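PDB 5DLY: plantazolicin methyltransferase BamL from Bacillus amyloliquefaciens subsp. plantarum, which probably transfers a methyl group from S-adenosylmethionine to the N-terminal amine of the desmethyl precursor of the antibiotic plantazolicin. Local coordinates for residues E85-S97 and N105-M117. Residues are numbered along the deposited sequence; the frame is centred on the assembly and turned at random.
Sequences ELTGIDSSAQAIS and NASFICSNAENIM. With SAH (S-adenosyl-L-homocysteine), chain C.
Gly88 lies between Ser107 and Ile109 on the neighbouring parallel strand: its N donates to Ser107 O (2.9 Å), and its O accepts from Ile109 N. The ladder runs on from Ser107 N to Leu86 O and from Asp90 N to Ile109 O, then loosens where Ser111 N reaches Asp90 O from above the carbonyl plane, with an N-H...O angle of 138°. Bare of a side chain, Gly88 lets the Phe108 ring lie obliquely over the backbone, CD1 4.1 Å from Gly88 CA. Ile96, from the connecting helix, packs on this face, its CD1 3.4 Å from Ile109 O and its CG2 against Phe108 CB. On the other face Ile89 extends CG1 anti to its backbone N (chi1 -175°), bringing CD1 within 3.8 Å of Ile116 CD1; beta-branched isoleucine suits both strand and core. Toward the C-terminal end of 85-90, Asp90 receives the ribose hydroxyls of S-adenosyl-L-homocysteine, O2' on OD1 (2.6 Å) and O3' on OD2 (2.7 Å). Backbone N-H groups of Ser92 and Gly69 also bind OD1 and OD2, respectively, fixing the carboxylate. Asn112 OD1 accepts from adenine N6, while Ala113 N donates to adenine N1, one acceptor and one donor matching the base. Asn112 is itself steadied by Glu114, which accepts from its ND2. This right-handed beta-alpha-beta crossover, with a ribose-binding acidic residue near the C-terminal end of its first strand, is characteristic of the Rossmann-like class I methyltransferase fold.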
loop_
_atom_site.group_PDB
_atom_site.type_symbol
_atom_site.label_atom_id
_atom_site.label_comp_id
_atom_site.label_asym_id
_atom_site.label_seq_id
_atom_site.Cartn_x
_atom_site.Cartn_y
_atom_site.Cartn_z
ATOM N N GLU A 85 13.968 10.622 -5.211
ATOM C CA GLU A 85 14.700 9.780 -4.281
ATOM C C GLU A 85 13.801 8.617 -3.907
ATOM O O GLU A 85 12.763 8.818 -3.289
ATOM C CB GLU A 85 15.100 10.557 -3.028
ATOM C CG GLU A 85 16.128 11.651 -3.271
ATOM C CD GLU A 85 16.563 12.357 -1.996
ATOM O OE1 GLU A 85 15.777 12.417 -1.020
ATOM O OE2 GLU A 85 17.705 12.874 -1.977
ATOM N N LEU A 86 14.205 7.415 -4.307
ATOM C CA LEU A 86 13.409 6.203 -4.093
ATOM C C LEU A 86 14.015 5.312 -3.031
ATOM O O LEU A 86 15.199 4.966 -3.086
ATOM C CB LEU A 86 13.283 5.418 -5.405
ATOM C CG LEU A 86 12.569 6.170 -6.536
ATOM C CD1 LEU A 86 12.716 5.430 -7.850
ATOM C CD2 LEU A 86 11.102 6.399 -6.197
ATOM N N THR A 87 13.178 4.895 -2.085
ATOM C CA THR A 87 13.614 3.993 -1.018
ATOM C C THR A 87 12.574 2.895 -0.834
ATOM O O THR A 87 11.377 3.169 -0.875
ATOM C CB THR A 87 13.833 4.754 0.302
ATOM O OG1 THR A 87 14.694 5.877 0.067
ATOM C CG2 THR A 87 14.453 3.855 1.348
ATOM N N GLY A 88 13.029 1.658 -0.673
ATOM C CA GLY A 88 12.125 0.539 -0.404
ATOM C C GLY A 88 12.623 -0.291 0.760
ATOM O O GLY A 88 13.835 -0.445 0.958
ATOM N N ILE A 89 11.692 -0.795 1.558
ATOM C CA ILE A 89 12.037 -1.639 2.712
ATOM C C ILE A 89 11.146 -2.874 2.738
ATOM O O ILE A 89 9.938 -2.799 2.495
ATOM C CB ILE A 89 11.970 -0.867 4.058
ATOM C CG1 ILE A 89 12.448 -1.746 5.229
ATOM C CG2 ILE A 89 10.566 -0.321 4.309
ATOM C CD1 ILE A 89 12.763 -0.964 6.485
ATOM N N ASP A 90 11.754 -4.023 3.009
ATOM C CA ASP A 90 11.006 -5.278 3.060
ATOM C C ASP A 90 11.766 -6.213 3.974
ATOM O O ASP A 90 12.993 -6.177 3.991
ATOM C CB ASP A 90 10.879 -5.890 1.654
ATOM C CG ASP A 90 9.769 -6.916 1.564
ATOM O OD1 ASP A 90 9.919 -8.001 2.156
ATOM O OD2 ASP A 90 8.736 -6.636 0.894
ATOM N N SER A 91 11.047 -7.020 4.755
ATOM C CA SER A 91 11.695 -7.941 5.699
ATOM C C SER A 91 12.144 -9.262 5.049
ATOM O O SER A 91 12.757 -10.105 5.710
ATOM C CB SER A 91 10.782 -8.203 6.896
ATOM O OG SER A 91 9.550 -8.729 6.453
ATOM N N SER A 92 11.842 -9.445 3.767
ATOM C CA SER A 92 12.287 -10.635 3.034
ATOM C C SER A 92 13.629 -10.405 2.341
ATOM O O SER A 92 13.733 -9.572 1.443
ATOM C CB SER A 92 11.243 -11.060 2.003
ATOM O OG SER A 92 11.802 -12.004 1.101
ATOM N N ALA A 93 14.642 -11.169 2.752
ATOM C CA ALA A 93 15.966 -11.117 2.114
ATOM C C ALA A 93 15.916 -11.462 0.626
ATOM O O ALA A 93 16.588 -10.812 -0.183
ATOM C CB ALA A 93 16.951 -12.027 2.841
ATOM N N GLN A 94 15.110 -12.462 0.272
ATOM C CA GLN A 94 14.963 -12.870 -1.122
ATOM C C GLN A 94 14.356 -11.758 -1.963
ATOM O O GLN A 94 14.779 -11.528 -3.096
ATOM C CB GLN A 94 14.116 -14.135 -1.243
ATOM C CG GLN A 94 14.109 -14.733 -2.649
ATOM C CD GLN A 94 12.876 -15.575 -2.941
ATOM O OE1 GLN A 94 12.434 -16.374 -2.110
ATOM N NE2 GLN A 94 12.314 -15.399 -4.132
ATOM N N ALA A 95 13.364 -11.064 -1.407
ATOM C CA ALA A 95 12.729 -9.960 -2.116
ATOM C C ALA A 95 13.726 -8.831 -2.356
ATOM O O ALA A 95 13.809 -8.286 -3.461
ATOM C CB ALA A 95 11.522 -9.465 -1.342
ATOM N N ILE A 96 14.492 -8.490 -1.318
ATOM C CA ILE A 96 15.434 -7.374 -1.393
ATOM C C ILE A 96 16.621 -7.676 -2.318
ATOM O O ILE A 96 17.068 -6.791 -3.053
ATOM C CB ILE A 96 15.909 -6.924 0.010
ATOM C CG1 ILE A 96 14.744 -6.279 0.793
ATOM C CG2 ILE A 96 17.108 -5.979 -0.077
ATOM C CD1 ILE A 96 14.162 -5.035 0.138
ATOM N N SER A 97 17.112 -8.916 -2.290
ATOM C CA SER A 97 18.161 -9.319 -3.232
ATOM C C SER A 97 17.684 -9.191 -4.688
ATOM O O SER A 97 18.438 -8.718 -5.545
ATOM C CB SER A 97 18.670 -10.730 -2.929
ATOM O OG SER A 97 19.790 -11.029 -3.750
ATOM N N ASN A 105 18.621 3.180 -9.598
ATOM C CA ASN A 105 19.041 4.198 -8.660
ATOM C C ASN A 105 17.992 4.343 -7.548
ATOM O O ASN A 105 17.095 5.185 -7.623
ATOM C CB ASN A 105 19.289 5.523 -9.388
ATOM C CG ASN A 105 19.834 6.604 -8.476
ATOM O OD1 ASN A 105 20.468 6.320 -7.453
ATOM N ND2 ASN A 105 19.596 7.857 -8.846
ATOM N N ALA A 106 18.122 3.483 -6.538
ATOM C CA ALA A 106 17.211 3.420 -5.388
ATOM C C ALA A 106 17.915 2.705 -4.244
ATOM O O ALA A 106 18.843 1.931 -4.481
ATOM C CB ALA A 106 15.942 2.670 -5.758
ATOM N N SER A 107 17.476 2.974 -3.015
ATOM C CA SER A 107 17.996 2.309 -1.818
ATOM C C SER A 107 17.025 1.234 -1.345
ATOM O O SER A 107 15.837 1.501 -1.142
ATOM C CB SER A 107 18.219 3.318 -0.690
ATOM O OG SER A 107 19.221 4.260 -1.025
ATOM N N PHE A 108 17.532 0.020 -1.168
ATOM C CA PHE A 108 16.723 -1.096 -0.689
ATOM C C PHE A 108 17.250 -1.609 0.638
ATOM O O PHE A 108 18.449 -1.852 0.793
ATOM C CB PHE A 108 16.698 -2.217 -1.726
ATOM C CG PHE A 108 15.843 -1.901 -2.915
ATOM C CD1 PHE A 108 14.457 -1.891 -2.796
ATOM C CD2 PHE A 108 16.422 -1.606 -4.153
ATOM C CE1 PHE A 108 13.658 -1.585 -3.882
ATOM C CE2 PHE A 108 15.621 -1.300 -5.246
ATOM C CZ PHE A 108 14.236 -1.305 -5.109
ATOM N N ILE A 109 16.342 -1.741 1.604
ATOM C CA ILE A 109 16.682 -2.103 2.977
ATOM C C ILE A 109 15.981 -3.400 3.348
ATOM O O ILE A 109 14.770 -3.545 3.106
ATOM C CB ILE A 109 16.218 -0.993 3.954
ATOM C CG1 ILE A 109 16.800 0.372 3.572
ATOM C CG2 ILE A 109 16.565 -1.345 5.398
ATOM C CD1 ILE A 109 15.799 1.497 3.744
ATOM N N CYS A 110 16.725 -4.337 3.943
ATOM C CA CYS A 110 16.120 -5.567 4.438
ATOM C C CYS A 110 15.964 -5.541 5.950
ATOM O O CYS A 110 16.900 -5.830 6.698
ATOM C CB CYS A 110 16.886 -6.818 3.990
ATOM S SG CYS A 110 16.003 -8.331 4.439
ATOM N N SER A 111 14.762 -5.184 6.394
ATOM C CA SER A 111 14.482 -5.021 7.813
ATOM C C SER A 111 12.983 -4.936 7.998
ATOM O O SER A 111 12.253 -4.622 7.054
ATOM C CB SER A 111 15.152 -3.740 8.342
ATOM O OG SER A 111 15.156 -3.701 9.763
ATOM N N ASN A 112 12.524 -5.221 9.218
ATOM C CA ASN A 112 11.160 -4.907 9.620
ATOM C C ASN A 112 10.946 -3.400 9.413
ATOM O O ASN A 112 11.802 -2.584 9.791
ATOM C CB ASN A 112 11.014 -5.308 11.091
ATOM C CG ASN A 112 9.639 -5.040 11.680
ATOM O OD1 ASN A 112 8.713 -4.542 11.030
ATOM N ND2 ASN A 112 9.518 -5.356 12.965
ATOM N N ALA A 113 9.826 -3.029 8.789
ATOM C CA ALA A 113 9.500 -1.615 8.574
ATOM C C ALA A 113 9.476 -0.821 9.876
ATOM O O ALA A 113 9.671 0.390 9.854
ATOM C CB ALA A 113 8.174 -1.466 7.842
ATOM N N GLU A 114 9.262 -1.512 10.996
ATOM C CA GLU A 114 9.359 -0.881 12.321
ATOM C C GLU A 114 10.674 -0.137 12.517
ATOM O O GLU A 114 10.742 0.819 13.286
ATOM C CB GLU A 114 9.197 -1.910 13.443
ATOM C CG GLU A 114 7.785 -2.447 13.612
ATOM C CD GLU A 114 7.624 -3.329 14.841
ATOM O OE1 GLU A 114 7.838 -2.840 15.978
ATOM O OE2 GLU A 114 7.259 -4.502 14.679
ATOM N N ASN A 115 11.720 -0.602 11.837
ATOM C CA ASN A 115 13.070 -0.072 12.015
ATOM C C ASN A 115 13.457 1.026 11.028
ATOM O O ASN A 115 14.622 1.412 10.955
ATOM C CB ASN A 115 14.073 -1.223 11.938
ATOM C CG ASN A 115 13.789 -2.301 12.959
ATOM O OD1 ASN A 115 13.521 -1.997 14.126
ATOM N ND2 ASN A 115 13.824 -3.563 12.531
ATOM N N ILE A 116 12.477 1.544 10.289
ATOM C CA ILE A 116 12.747 2.471 9.185
ATOM C C ILE A 116 13.596 3.711 9.523
ATOM O O ILE A 116 14.402 4.150 8.703
ATOM C CB ILE A 116 11.444 2.838 8.414
ATOM C CG1 ILE A 116 11.749 3.575 7.097
ATOM C CG2 ILE A 116 10.485 3.639 9.284
ATOM C CD1 ILE A 116 12.634 2.804 6.130
ATOM N N MET A 117 13.433 4.264 10.723
ATOM C CA MET A 117 14.134 5.509 11.075
ATOM C C MET A 117 15.641 5.324 11.283
ATOM O O MET A 117 16.377 6.304 11.389
ATOM C CB MET A 117 13.464 6.221 12.257
ATOM C CG MET A 117 12.150 6.901 11.862
ATOM S SD MET A 117 11.369 7.896 13.151
ATOM C CE MET A 117 12.265 9.441 13.026
HETATM N N SAH C . 3.920 -3.598 -1.674
HETATM C CA SAH C . 3.892 -4.906 -2.407
HETATM C CB SAH C . 3.422 -6.013 -1.468
HETATM C CG SAH C . 4.243 -7.287 -1.684
HETATM S SD SAH C . 3.574 -8.674 -0.803
HETATM C C SAH C . 2.957 -4.816 -3.581
HETATM O O SAH C . 2.487 -3.743 -3.938
HETATM O OXT SAH C . 2.625 -5.818 -4.214
HETATM C "C5'" SAH C . 3.802 -8.209 0.890
HETATM C "C4'" SAH C . 5.238 -7.824 1.222
HETATM O "O4'" SAH C . 5.283 -7.258 2.540
HETATM C "C3'" SAH C . 6.180 -9.027 1.252
HETATM O "O3'" SAH C . 7.274 -8.821 0.337
HETATM C "C2'" SAH C . 6.635 -9.123 2.703
HETATM O "O2'" SAH C . 7.971 -9.598 2.891
HETATM C "C1'" SAH C . 6.496 -7.677 3.150
HETATM N N9 SAH C . 6.417 -7.473 4.615
HETATM C C8 SAH C . 5.627 -8.138 5.486
HETATM N N7 SAH C . 5.818 -7.686 6.745
HETATM C C5 SAH C . 6.735 -6.707 6.682
HETATM C C6 SAH C . 7.382 -5.822 7.660
HETATM N N6 SAH C . 7.039 -5.915 8.959
HETATM N N1 SAH C . 8.293 -4.926 7.198
HETATM C C2 SAH C . 8.615 -4.858 5.890
HETATM N N3 SAH C . 8.057 -5.640 4.928
HETATM C C4 SAH C . 7.133 -6.574 5.278
HETATM O O HOH W 1 16.721 7.255 -5.710
HETATM O O HOH W 2 17.505 6.703 -2.569
#